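PDB 6M6U: mRNA nuclease HepT from Shewanella oneidensis MR-1, which cleaves mRNA, probably endonucleolytically, as the bacteriostatic toxin of a type VII toxin-antitoxin system that its partner MntA neutralizes mostly by tri-AMPylation. Local coordinates for residues I6-T11 and I51-H56; R14-I19 and D122-I127; Q21-G26 and V115-L120; Q61-P66 and N79-Q84. All blocks are in the same frame, centred on the assembly; numbering follows the deposited sequence.

Contact 1. Residues I6-T11 and I51-H56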
loop_
_atom_site.group_PDB
_atom_site.type_symbol
_atom_site.label_atom_id
_atom_site.label_comp_id
_atom_site.label_asym_id
_atom_site.label_seq_id
_atom_site.Cartn_x
_atom_site.Cartn_y
_atom_site.Cartn_z
ATOM N N ILE B 6 -10.009 -35.022 34.624
ATOM C CA ILE B 6 -9.704 -36.388 35.046
ATOM C C ILE B 6 -8.262 -36.756 34.710
ATOM O O ILE B 6 -7.549 -37.339 35.536
ATOM C CB ILE B 6 -10.708 -37.371 34.412
ATOM C CG1 ILE B 6 -12.102 -37.182 35.027
ATOM C CG2 ILE B 6 -10.224 -38.805 34.563
ATOM C CD1 ILE B 6 -13.236 -37.748 34.186
ATOM N N ASN B 7 -7.803 -36.410 33.505
ATOM C CA ASN B 7 -6.441 -36.769 33.113
ATOM C C ASN B 7 -5.406 -35.975 33.898
ATOM O O ASN B 7 -4.353 -36.513 34.265
ATOM C CB ASN B 7 -6.251 -36.570 31.610
ATOM C CG ASN B 7 -6.997 -37.605 30.790
ATOM O OD1 ASN B 7 -6.424 -38.611 30.370
ATOM N ND2 ASN B 7 -8.284 -37.367 30.568
ATOM N N LYS B 8 -5.681 -34.697 34.170
ATOM C CA LYS B 8 -4.746 -33.905 34.962
ATOM C C LYS B 8 -4.681 -34.404 36.401
ATOM O O LYS B 8 -3.601 -34.421 37.008
ATOM C CB LYS B 8 -5.130 -32.425 34.916
ATOM C CG LYS B 8 -5.074 -31.812 33.524
ATOM C CD LYS B 8 -3.698 -31.960 32.893
ATOM C CE LYS B 8 -3.704 -31.466 31.451
ATOM N NZ LYS B 8 -2.364 -31.558 30.806
ATOM N N ILE B 9 -5.825 -34.811 36.965
ATOM C CA ILE B 9 -5.827 -35.467 38.274
ATOM C C ILE B 9 -4.911 -36.680 38.249
ATOM O O ILE B 9 -4.028 -36.834 39.100
ATOM C CB ILE B 9 -7.256 -35.866 38.685
ATOM C CG1 ILE B 9 -8.128 -34.638 38.953
ATOM C CG2 ILE B 9 -7.217 -36.775 39.909
ATOM C CD1 ILE B 9 -7.510 -33.640 39.890
ATOM N N ALA B 10 -5.108 -37.557 37.259
ATOM C CA ALA B 10 -4.293 -38.765 37.153
ATOM C C ALA B 10 -2.808 -38.430 37.074
ATOM O O ALA B 10 -1.973 -39.133 37.658
ATOM C CB ALA B 10 -4.723 -39.581 35.934
ATOM N N THR B 11 -2.460 -37.352 36.367
ATOM C CA THR B 11 -1.055 -36.979 36.227
ATOM C C THR B 11 -0.466 -36.510 37.552
ATOM O O THR B 11 0.664 -36.876 37.897
ATOM C CB THR B 11 -0.907 -35.904 35.151
ATOM O OG1 THR B 11 -1.131 -36.498 33.868
ATOM C CG2 THR B 11 0.483 -35.279 35.184
ATOM N N ILE B 51 -2.027 -26.144 37.234
ATOM C CA ILE B 51 -2.268 -24.906 36.506
ATOM C C ILE B 51 -3.216 -25.148 35.337
ATOM O O ILE B 51 -4.096 -24.324 35.055
ATOM C CB ILE B 51 -0.928 -24.302 36.050
ATOM C CG1 ILE B 51 -0.139 -23.820 37.271
ATOM C CG2 ILE B 51 -1.149 -23.160 35.058
ATOM C CD1 ILE B 51 1.314 -23.549 36.988
ATOM N N ASP B 52 -3.071 -26.286 34.650
ATOM C CA ASP B 52 -3.958 -26.584 33.531
ATOM C C ASP B 52 -5.400 -26.732 33.998
ATOM O O ASP B 52 -6.328 -26.296 33.309
ATOM C CB ASP B 52 -3.499 -27.851 32.808
ATOM C CG ASP B 52 -2.207 -27.650 32.031
ATOM O OD1 ASP B 52 -1.756 -26.490 31.894
ATOM O OD2 ASP B 52 -1.646 -28.661 31.553
ATOM N N ILE B 53 -5.607 -27.348 35.164
ATOM C CA ILE B 53 -6.945 -27.423 35.746
ATOM C C ILE B 53 -7.485 -26.024 36.005
ATOM O O ILE B 53 -8.627 -25.701 35.658
ATOM C CB ILE B 53 -6.921 -28.258 37.040
ATOM C CG1 ILE B 53 -6.694 -29.737 36.726
ATOM C CG2 ILE B 53 -8.196 -28.046 37.846
ATOM C CD1 ILE B 53 -6.179 -30.524 37.907
ATOM N N ALA B 54 -6.664 -25.175 36.626
ATOM C CA ALA B 54 -7.087 -23.817 36.942
ATOM C C ALA B 54 -7.439 -23.043 35.677
ATOM O O ALA B 54 -8.521 -22.452 35.580
ATOM C CB ALA B 54 -5.987 -23.103 37.724
ATOM N N ASN B 55 -6.525 -23.036 34.696
ATOM C CA ASN B 55 -6.775 -22.351 33.429
ATOM C C ASN B 55 -8.054 -22.853 32.772
ATOM O O ASN B 55 -8.797 -22.075 32.163
ATOM C CB ASN B 55 -5.593 -22.551 32.478
ATOM C CG ASN B 55 -4.331 -21.860 32.952
ATOM O OD1 ASN B 55 -4.384 -20.902 33.726
ATOM N ND2 ASN B 55 -3.180 -22.343 32.483
ATOM N N HIS B 56 -8.316 -24.156 32.878
ATOM C CA HIS B 56 -9.505 -24.739 32.267
ATOM C C HIS B 56 -10.775 -24.197 32.911
ATOM O O HIS B 56 -11.696 -23.749 32.215
ATOM C CB HIS B 56 -9.435 -26.263 32.380
ATOM C CG HIS B 56 -10.685 -26.970 31.959
ATOM N ND1 HIS B 56 -10.983 -27.232 30.639
ATOM C CD2 HIS B 56 -11.701 -27.496 32.685
ATOM C CE1 HIS B 56 -12.134 -27.878 30.570
ATOM N NE2 HIS B 56 -12.589 -28.052 31.797
#
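K8 and D52 form a salt bridge across two antiparallel helices, and the lysine shows how one long side chain can serve an apolar seam and a charge pair in turn. Its CB rests against I53, 3.6 Å from CG1 of that isoleucine and nearly as close to its CD1. One bond further out, K8 CG still borders I53 CG1 at 4.1 Å. The chain then bends (chi2 -57°), which swings it off the isoleucine and over to the aspartate. CD and CE pass the D52 methylene, with K8 CE 3.9 Å from D52 CB, before NZ arrives at D52 OD2, 3.1 Å away. The ammonium takes the anti lone pair of this oxygen, the one directed away from the other carboxylate oxygen. I53 meanwhile runs past the lysine in the opposite sense, and its CD1 ends 3.9 Å from I9 CD1, the two side chains crossing at about a right angle. Toward helix 120-131 the seam continues: I9 touches I127, and I53 touches F126. The axes of the two segments approach to 9.8 Å at 159°. H102 of the second subunit packs on both K8 and D52, and the D52 side chain lies about 8 Å from that of R97. Antiparallel helices of this kind form the HEPN bundle, and the salt bridge borders the dimer interface where R97 and H102, probably catalytic as in related proteins, are found.

Contact 2. Residues R14-I19 and D122-I127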
loop_
_atom_site.group_PDB
_atom_site.type_symbol
_atom_site.label_atom_id
_atom_site.label_comp_id
_atom_site.label_asym_id
_atom_site.label_seq_id
_atom_site.Cartn_x
_atom_site.Cartn_y
_atom_site.Cartn_z
ATOM N N ARG B 14 0.152 -39.707 39.567
ATOM C CA ARG B 14 1.319 -40.420 39.052
ATOM C C ARG B 14 2.614 -39.724 39.441
ATOM O O ARG B 14 3.602 -40.380 39.782
ATOM C CB ARG B 14 1.247 -40.550 37.530
ATOM C CG ARG B 14 0.481 -41.754 37.022
ATOM C CD ARG B 14 0.915 -42.108 35.604
ATOM N NE ARG B 14 1.176 -40.921 34.791
ATOM C CZ ARG B 14 0.230 -40.131 34.286
ATOM N NH1 ARG B 14 -1.052 -40.394 34.512
ATOM N NH2 ARG B 14 0.565 -39.073 33.559
ATOM N N CYS B 15 2.624 -38.391 39.410
ATOM C CA CYS B 15 3.866 -37.669 39.648
ATOM C C CYS B 15 4.191 -37.527 41.132
ATOM O O CYS B 15 5.372 -37.453 41.490
ATOM C CB CYS B 15 3.808 -36.297 38.983
ATOM S SG CYS B 15 3.672 -36.412 37.197
ATOM N N ILE B 16 3.181 -37.482 42.009
ATOM C CA ILE B 16 3.454 -37.469 43.448
ATOM C C ILE B 16 4.059 -38.797 43.880
ATOM O O ILE B 16 5.014 -38.841 44.670
ATOM C CB ILE B 16 2.180 -37.154 44.251
ATOM C CG1 ILE B 16 1.753 -35.701 44.046
ATOM C CG2 ILE B 16 2.406 -37.412 45.738
ATOM C CD1 ILE B 16 0.563 -35.309 44.886
ATOM N N LYS B 17 3.514 -39.908 43.364
ATOM C CA LYS B 17 4.118 -41.210 43.638
ATOM C C LYS B 17 5.533 -41.288 43.081
ATOM O O LYS B 17 6.427 -41.848 43.725
ATOM C CB LYS B 17 3.256 -42.338 43.071
ATOM C CG LYS B 17 1.876 -42.447 43.702
ATOM C CD LYS B 17 1.402 -43.900 43.763
ATOM C CE LYS B 17 1.075 -44.453 42.383
ATOM N NZ LYS B 17 -0.120 -43.794 41.773
ATOM N N ARG B 18 5.761 -40.725 41.888
ATOM C CA ARG B 18 7.117 -40.653 41.353
ATOM C C ARG B 18 8.044 -39.883 42.287
ATOM O O ARG B 18 9.223 -40.231 42.416
ATOM C CB ARG B 18 7.106 -40.012 39.962
ATOM C CG ARG B 18 6.689 -40.952 38.844
ATOM C CD ARG B 18 7.698 -42.074 38.686
ATOM N NE ARG B 18 9.020 -41.567 38.329
ATOM C CZ ARG B 18 10.163 -42.180 38.623
ATOM N NH1 ARG B 18 10.152 -43.326 39.292
ATOM N NH2 ARG B 18 11.320 -41.644 38.256
ATOM N N ILE B 19 7.531 -38.851 42.961
ATOM C CA ILE B 19 8.353 -38.082 43.893
ATOM C C ILE B 19 8.608 -38.880 45.167
ATOM O O ILE B 19 9.742 -38.956 45.652
ATOM C CB ILE B 19 7.701 -36.722 44.207
ATOM C CG1 ILE B 19 7.768 -35.798 42.986
ATOM C CG2 ILE B 19 8.366 -36.069 45.418
ATOM C CD1 ILE B 19 6.574 -34.876 42.841
ATOM N N ASP B 122 -0.943 -30.525 49.511
ATOM C CA ASP B 122 -1.615 -29.420 48.831
ATOM C C ASP B 122 -2.127 -29.847 47.461
ATOM O O ASP B 122 -3.257 -29.522 47.084
ATOM C CB ASP B 122 -0.672 -28.223 48.700
ATOM C CG ASP B 122 -0.254 -27.656 50.046
ATOM O OD1 ASP B 122 -0.964 -27.902 51.044
ATOM O OD2 ASP B 122 0.783 -26.961 50.102
ATOM N N PHE B 123 -1.307 -30.582 46.705
ATOM C CA PHE B 123 -1.761 -31.143 45.438
ATOM C C PHE B 123 -2.965 -32.053 45.636
ATOM O O PHE B 123 -3.932 -31.993 44.868
ATOM C CB PHE B 123 -0.623 -31.915 44.768
ATOM C CG PHE B 123 0.525 -31.055 44.325
ATOM C CD1 PHE B 123 0.303 -29.879 43.625
ATOM C CD2 PHE B 123 1.833 -31.427 44.607
ATOM C CE1 PHE B 123 1.359 -29.091 43.213
ATOM C CE2 PHE B 123 2.897 -30.641 44.198
ATOM C CZ PHE B 123 2.657 -29.469 43.500
ATOM N N GLU B 124 -2.922 -32.908 46.661
ATOM C CA GLU B 124 -4.020 -33.839 46.902
ATOM C C GLU B 124 -5.255 -33.113 47.420
ATOM O O GLU B 124 -6.385 -33.468 47.063
ATOM C CB GLU B 124 -3.573 -34.926 47.878
ATOM C CG GLU B 124 -2.202 -35.493 47.546
ATOM C CD GLU B 124 -2.120 -36.991 47.738
ATOM O OE1 GLU B 124 -1.785 -37.431 48.856
ATOM O OE2 GLU B 124 -2.398 -37.726 46.767
ATOM N N GLN B 125 -5.056 -32.090 48.254
ATOM C CA GLN B 125 -6.172 -31.260 48.698
ATOM C C GLN B 125 -6.814 -30.530 47.522
ATOM O O GLN B 125 -8.043 -30.416 47.446
ATOM C CB GLN B 125 -5.680 -30.270 49.754
ATOM C CG GLN B 125 -6.765 -29.463 50.444
ATOM C CD GLN B 125 -6.197 -28.499 51.472
ATOM O OE1 GLN B 125 -5.083 -28.683 51.966
ATOM N NE2 GLN B 125 -6.959 -27.459 51.793
ATOM N N PHE B 126 -5.995 -30.035 46.591
ATOM C CA PHE B 126 -6.522 -29.394 45.388
ATOM C C PHE B 126 -7.298 -30.385 44.529
ATOM O O PHE B 126 -8.341 -30.041 43.960
ATOM C CB PHE B 126 -5.366 -28.769 44.602
ATOM C CG PHE B 126 -5.773 -28.146 43.302
ATOM C CD1 PHE B 126 -6.453 -26.941 43.278
ATOM C CD2 PHE B 126 -5.447 -28.750 42.099
ATOM C CE1 PHE B 126 -6.816 -26.358 42.075
ATOM C CE2 PHE B 126 -5.808 -28.171 40.894
ATOM C CZ PHE B 126 -6.492 -26.973 40.884
ATOM N N ILE B 127 -6.806 -31.622 44.425
ATOM C CA ILE B 127 -7.516 -32.655 43.674
ATOM C C ILE B 127 -8.895 -32.899 44.274
ATOM O O ILE B 127 -9.902 -32.970 43.558
ATOM C CB ILE B 127 -6.690 -33.954 43.640
ATOM C CG1 ILE B 127 -5.458 -33.798 42.751
ATOM C CG2 ILE B 127 -7.549 -35.133 43.196
ATOM C CD1 ILE B 127 -4.626 -35.055 42.669
#
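R18 NH2, on the helix that sends I16 against F123 and E124, is gripped by two groups of the second subunit: it makes a salt bridge with D37 OD2 and a hydrogen bond to T34 OG1 of that chain. One turn earlier, R14 NH2 bonds Y104 OH of the same neighbour, a tyrosine that MntA can modify with three AMP units and that is unmodified here. The same helix therefore turns arginines to the dimer partner and isoleucines to its own core. Inward, a single methyl group does nearly all the touching. I16 CD1 lies 3.6 Å from F123 CB and 3.8 Å from E124 CG, wedged between the side chains of these two consecutive residues where they spring from helix 120-131. It reaches that far because the isoleucine is fully stretched beyond CB (chi2 -176°), which carries the methyl straight out from helix 3-23. The F123 ring comes nearest through CD2, 4.1 Å from I16 CD1. Packing of first and last helices closes the all-helical HEPN domain, since helix 120-131 returns to the N-terminal helix after some hundred residues. The nearest CA atoms, of I16 and F123, are 8.4 Å apart, a spacing bridged by side chains alone. E124 meets the methyl with its aliphatic CG. F123 also touches I12, C50 of helix 33-60 and M93 of helix 84-102, linking the contact to those helices, and its side chain is about 8 Å from that of R97.

Contact 3. Residues Q21-G26 and V115-L120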
loop_
_atom_site.group_PDB
_atom_site.type_symbol
_atom_site.label_atom_id
_atom_site.label_comp_id
_atom_site.label_asym_id
_atom_site.label_seq_id
_atom_site.Cartn_x
_atom_site.Cartn_y
_atom_site.Cartn_z
ATOM N N GLN B 21 8.513 -42.111 45.516
ATOM C CA GLN B 21 9.325 -43.287 45.213
ATOM C C GLN B 21 10.788 -42.917 44.991
ATOM O O GLN B 21 11.689 -43.619 45.462
ATOM C CB GLN B 21 8.754 -44.004 43.990
ATOM C CG GLN B 21 9.591 -45.157 43.475
ATOM C CD GLN B 21 8.795 -46.071 42.564
ATOM O OE1 GLN B 21 9.337 -46.668 41.632
ATOM N NE2 GLN B 21 7.496 -46.185 42.839
ATOM N N VAL B 22 11.044 -41.819 44.278
ATOM C CA VAL B 22 12.417 -41.437 43.963
ATOM C C VAL B 22 13.111 -40.847 45.184
ATOM O O VAL B 22 14.312 -41.058 45.392
ATOM C CB VAL B 22 12.432 -40.466 42.766
ATOM C CG1 VAL B 22 13.801 -39.816 42.609
ATOM C CG2 VAL B 22 12.058 -41.203 41.493
ATOM N N TYR B 23 12.373 -40.109 46.016
ATOM C CA TYR B 23 12.972 -39.508 47.203
ATOM C C TYR B 23 13.194 -40.537 48.307
ATOM O O TYR B 23 14.098 -40.363 49.134
ATOM C CB TYR B 23 12.102 -38.347 47.702
ATOM C CG TYR B 23 12.567 -37.716 48.999
ATOM C CD1 TYR B 23 13.514 -36.697 49.003
ATOM C CD2 TYR B 23 12.049 -38.134 50.220
ATOM C CE1 TYR B 23 13.939 -36.122 50.191
ATOM C CE2 TYR B 23 12.467 -37.568 51.407
ATOM C CZ TYR B 23 13.411 -36.563 51.387
ATOM O OH TYR B 23 13.823 -36.004 52.575
ATOM N N GLY B 24 12.390 -41.599 48.331
ATOM C CA GLY B 24 12.646 -42.720 49.225
ATOM C C GLY B 24 12.594 -42.325 50.687
ATOM O O GLY B 24 11.641 -41.695 51.157
ATOM N N ASP B 25 13.637 -42.707 51.424
ATOM C CA ASP B 25 13.728 -42.352 52.834
ATOM C C ASP B 25 14.312 -40.963 53.046
ATOM O O ASP B 25 14.091 -40.367 54.107
ATOM C CB ASP B 25 14.560 -43.400 53.581
ATOM C CG ASP B 25 15.974 -43.527 53.039
ATOM O OD1 ASP B 25 16.713 -42.524 53.045
ATOM O OD2 ASP B 25 16.348 -44.635 52.604
ATOM N N GLY B 26 15.048 -40.440 52.065
ATOM C CA GLY B 26 15.622 -39.111 52.130
ATOM C C GLY B 26 17.120 -39.077 52.337
ATOM O O GLY B 26 17.722 -38.007 52.173
ATOM N N VAL B 115 8.983 -29.461 51.328
ATOM C CA VAL B 115 7.806 -29.630 50.481
ATOM C C VAL B 115 7.523 -31.109 50.247
ATOM O O VAL B 115 6.374 -31.555 50.341
ATOM C CB VAL B 115 7.985 -28.863 49.156
ATOM C CG1 VAL B 115 6.929 -29.283 48.145
ATOM C CG2 VAL B 115 7.911 -27.362 49.401
ATOM N N VAL B 116 8.563 -31.895 49.950
ATOM C CA VAL B 116 8.379 -33.329 49.726
ATOM C C VAL B 116 7.774 -34.001 50.953
ATOM O O VAL B 116 6.956 -34.922 50.829
ATOM C CB VAL B 116 9.721 -33.982 49.332
ATOM C CG1 VAL B 116 9.606 -35.504 49.325
ATOM C CG2 VAL B 116 10.175 -33.478 47.972
ATOM N N GLN B 117 8.145 -33.545 52.148
ATOM C CA GLN B 117 7.666 -34.158 53.380
ATOM C C GLN B 117 6.298 -33.651 53.817
ATOM O O GLN B 117 5.507 -34.429 54.362
ATOM C CB GLN B 117 8.669 -33.920 54.513
ATOM C CG GLN B 117 10.043 -34.525 54.282
ATOM C CD GLN B 117 11.002 -34.234 55.424
ATOM O OE1 GLN B 117 11.213 -33.078 55.797
ATOM N NE2 GLN B 117 11.589 -35.286 55.984
ATOM N N HIS B 118 5.991 -32.372 53.593
ATOM C CA HIS B 118 4.847 -31.751 54.244
ATOM C C HIS B 118 3.861 -31.047 53.325
ATOM O O HIS B 118 2.783 -30.669 53.799
ATOM C CB HIS B 118 5.323 -30.739 55.299
ATOM C CG HIS B 118 6.113 -31.353 56.410
ATOM N ND1 HIS B 118 7.345 -30.874 56.802
ATOM C CD2 HIS B 118 5.848 -32.410 57.214
ATOM C CE1 HIS B 118 7.806 -31.611 57.797
ATOM N NE2 HIS B 118 6.917 -32.549 58.067
ATOM N N HIS B 119 4.174 -30.850 52.044
ATOM C CA HIS B 119 3.315 -30.041 51.194
ATOM C C HIS B 119 2.791 -30.758 49.960
ATOM O O HIS B 119 1.999 -30.168 49.217
ATOM C CB HIS B 119 4.042 -28.755 50.783
ATOM C CG HIS B 119 4.166 -27.765 51.899
ATOM N ND1 HIS B 119 3.464 -26.580 51.925
ATOM C CD2 HIS B 119 4.892 -27.799 53.042
ATOM C CE1 HIS B 119 3.761 -25.919 53.030
ATOM N NE2 HIS B 119 4.625 -26.637 53.725
ATOM N N LEU B 120 3.174 -32.015 49.728
ATOM C CA LEU B 120 2.529 -32.783 48.670
ATOM C C LEU B 120 1.034 -32.930 48.913
ATOM O O LEU B 120 0.285 -33.207 47.968
ATOM C CB LEU B 120 3.182 -34.159 48.535
ATOM C CG LEU B 120 4.648 -34.139 48.093
ATOM C CD1 LEU B 120 5.183 -35.547 47.868
ATOM C CD2 LEU B 120 4.814 -33.287 46.839
#
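V116 lays one methyl group over the ring of Y23, a CH-pi contact made at the very end of a helix. The tyrosine turns its ring away from its own backbone nitrogen, with CG anti to it (chi1 175°), and in doing so carries the aromatic group out beyond the last turn of helix 3-23. In V116 it is CG1 that stands opposite the backbone N (chi1 170°), which sets this methyl, and not CG2, over the ring. V116 CG1 lies 3.9 Å from the ring centroid and 19° off the ring normal, and 3.7 Å from Y23 CD2. On the opposite face sits G26 CA, 3.4 Å above the plane and shifted toward the rim, so that the ring is held between valine and glycine. A type II' turn from Y23 to G26 folds the chain back to put the glycine there. G24, with its positive phi, takes the first corner of that turn. Q117, extended beyond CG, sends its amide toward the phenol end of the tyrosine. Q117 NE2 stays 4.1 Å from Y23 OH, so the pair is no more than neighbouring. The ring of F29 meets that of Y23 as well. The contact joins the end of helix 3-23 to helix 109-118; V116 also touches I19 of helix 3-23 and V39 of helix 33-60, while V115, the residue before it, touches M93 and L96 of helix 84-102.

Contact 4. Residues Q61-P66 and N79-Q84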
loop_
_atom_site.group_PDB
_atom_site.type_symbol
_atom_site.label_atom_id
_atom_site.label_comp_id
_atom_site.label_asym_id
_atom_site.label_seq_id
_atom_site.Cartn_x
_atom_site.Cartn_y
_atom_site.Cartn_z
ATOM N N GLN B 61 -15.823 -21.388 33.021
ATOM C CA GLN B 61 -16.802 -20.652 33.808
ATOM C C GLN B 61 -16.635 -19.142 33.701
ATOM O O GLN B 61 -17.229 -18.408 34.496
ATOM C CB GLN B 61 -16.730 -21.097 35.268
ATOM C CG GLN B 61 -16.771 -22.601 35.422
ATOM C CD GLN B 61 -17.412 -23.030 36.719
ATOM O OE1 GLN B 61 -16.726 -23.359 37.686
ATOM N NE2 GLN B 61 -18.740 -23.030 36.748
ATOM N N GLN B 62 -15.837 -18.669 32.742
ATOM C CA GLN B 62 -15.703 -17.243 32.440
ATOM C C GLN B 62 -15.435 -16.417 33.695
ATOM O O GLN B 62 -15.999 -15.337 33.887
ATOM C CB GLN B 62 -16.937 -16.727 31.702
ATOM C CG GLN B 62 -17.054 -17.259 30.286
ATOM C CD GLN B 62 -18.403 -16.967 29.665
ATOM O OE1 GLN B 62 -19.417 -17.554 30.049
ATOM N NE2 GLN B 62 -18.426 -16.053 28.698
ATOM N N LEU B 63 -14.566 -16.936 34.560
ATOM C CA LEU B 63 -14.185 -16.235 35.776
ATOM C C LEU B 63 -13.181 -15.121 35.522
ATOM O O LEU B 63 -12.965 -14.288 36.410
ATOM C CB LEU B 63 -13.614 -17.232 36.783
ATOM C CG LEU B 63 -14.524 -18.437 37.031
ATOM C CD1 LEU B 63 -13.916 -19.383 38.052
ATOM C CD2 LEU B 63 -15.904 -17.970 37.472
ATOM N N GLY B 64 -12.575 -15.086 34.337
ATOM C CA GLY B 64 -11.572 -14.095 34.011
ATOM C C GLY B 64 -10.446 -14.675 33.178
ATOM O O GLY B 64 -10.389 -15.889 32.954
ATOM N N ILE B 65 -9.552 -13.814 32.699
ATOM C CA ILE B 65 -8.365 -14.229 31.962
ATOM C C ILE B 65 -7.192 -14.229 32.955
ATOM O O ILE B 65 -6.827 -13.155 33.451
ATOM C CB ILE B 65 -8.080 -13.304 30.774
ATOM C CG1 ILE B 65 -9.309 -13.206 29.867
ATOM C CG2 ILE B 65 -6.868 -13.794 29.992
ATOM C CD1 ILE B 65 -9.255 -12.041 28.913
ATOM N N PRO B 66 -6.617 -15.385 33.271
ATOM C CA PRO B 66 -5.470 -15.397 34.196
ATOM C C PRO B 66 -4.266 -14.681 33.599
ATOM O O PRO B 66 -3.724 -15.086 32.566
ATOM C CB PRO B 66 -5.202 -16.892 34.407
ATOM C CG PRO B 66 -5.864 -17.576 33.253
ATOM C CD PRO B 66 -7.052 -16.741 32.908
ATOM N N ASN B 79 -13.435 -16.642 43.505
ATOM C CA ASN B 79 -14.717 -17.281 43.249
ATOM C C ASN B 79 -15.048 -18.360 44.275
ATOM O O ASN B 79 -16.040 -19.078 44.104
ATOM C CB ASN B 79 -14.729 -17.868 41.836
ATOM C CG ASN B 79 -14.715 -16.795 40.761
ATOM O OD1 ASN B 79 -15.766 -16.309 40.353
ATOM N ND2 ASN B 79 -13.524 -16.419 40.302
ATOM N N ASN B 80 -14.236 -18.485 45.327
ATOM C CA ASN B 80 -14.463 -19.421 46.432
ATOM C C ASN B 80 -14.580 -20.864 45.959
ATOM O O ASN B 80 -15.345 -21.651 46.524
ATOM C CB ASN B 80 -15.695 -19.031 47.254
ATOM C CG ASN B 80 -15.408 -17.902 48.217
ATOM O OD1 ASN B 80 -15.741 -16.748 47.953
ATOM N ND2 ASN B 80 -14.771 -18.227 49.336
ATOM N N LEU B 81 -13.828 -21.227 44.923
ATOM C CA LEU B 81 -13.742 -22.622 44.517
ATOM C C LEU B 81 -12.550 -23.329 45.145
ATOM O O LEU B 81 -12.572 -24.558 45.272
ATOM C CB LEU B 81 -13.693 -22.728 42.989
ATOM C CG LEU B 81 -14.688 -21.800 42.271
ATOM C CD1 LEU B 81 -14.613 -21.975 40.756
ATOM C CD2 LEU B 81 -16.129 -22.008 42.768
ATOM N N ILE B 82 -11.527 -22.584 45.553
ATOM C CA ILE B 82 -10.505 -23.074 46.467
ATOM C C ILE B 82 -10.363 -22.057 47.587
ATOM O O ILE B 82 -10.662 -20.870 47.415
ATOM C CB ILE B 82 -9.136 -23.321 45.788
ATOM C CG1 ILE B 82 -8.605 -22.035 45.147
ATOM C CG2 ILE B 82 -9.236 -24.447 44.775
ATOM C CD1 ILE B 82 -7.210 -22.182 44.556
ATOM N N THR B 83 -9.914 -22.530 48.744
ATOM C CA THR B 83 -9.715 -21.643 49.877
ATOM C C THR B 83 -8.552 -20.698 49.606
ATOM O O THR B 83 -7.646 -20.999 48.824
ATOM C CB THR B 83 -9.447 -22.452 51.144
ATOM O OG1 THR B 83 -8.145 -23.042 51.065
ATOM C CG2 THR B 83 -10.483 -23.555 51.295
ATOM N N GLN B 84 -8.596 -19.531 50.247
ATOM C CA GLN B 84 -7.455 -18.622 50.183
ATOM C C GLN B 84 -6.166 -19.257 50.692
ATOM O O GLN B 84 -5.111 -19.013 50.081
ATOM C CB GLN B 84 -7.771 -17.331 50.951
ATOM C CG GLN B 84 -6.701 -16.262 50.819
ATOM C CD GLN B 84 -6.712 -15.604 49.455
ATOM O OE1 GLN B 84 -7.707 -15.669 48.733
ATOM N NE2 GLN B 84 -5.600 -14.972 49.091
#
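L63 and L81 meet tip to tip, CD1 to CD1 at 3.8 Å, and form the apolar heart of a contact between two loops. In both leucines CD1 continues the chain straight out from CA (chi2 -179°), which puts this methyl at the tip. Beside them the N79 amide crosses the L63 side chain obliquely: N79 ND2 is 3.6 Å from L63 CB, and N79 OD1 is 3.3 Å from L63 CD2. This is packing, for N79 ND2 bonds the carbonyl oxygen of L75. That bond ties the amide to the last turn of helix 69-78, which restrains its rotation beside the leucine. Q61 and L81 come from opposite directions, Q61 OE1 lying 4.0 Å from L81 CD1. Q62 is the C-prime residue of the Schellman motif after helix 33-60, with L63 N bonded to N58 O; N80 is that after helix 69-78, with L81 N bonded to L76 O. Each leucine directly follows such a residue, and its CB points toward the other loop, consistent with the motifs setting up the meeting. Further out, T83 is the N-cap of helix 84-102 and bonds L86 N through OG1. The contact thus lies at the surface, where the ends of helices 33-60 and 69-78 come together just before helix 84-102 begins, with P66 resting on S72 and on N55 and packing against Q112 of the antitoxin chain.

How the contacts relate
Three of the four contacts draw on helix 3-23: contact 1 near its start, contact 2 in its second half, contact 3 at its end. Contacts 1 and 2 have centres about 12 Å apart and touch by packing; contacts 2 and 3, about 11 Å apart, join through I16, I19, V116 and L120. Contact 4 comes after contact 1 along the chain and within the spans of contacts 2 and 3. It packs against contact 1, and against contact 2 at F126 and I82, but lies about 30 Å from contact 3, centre to centre. The N-terminal helix thus links opposite ends of the bundle, while contacts 1 and 2 both reach the second subunit.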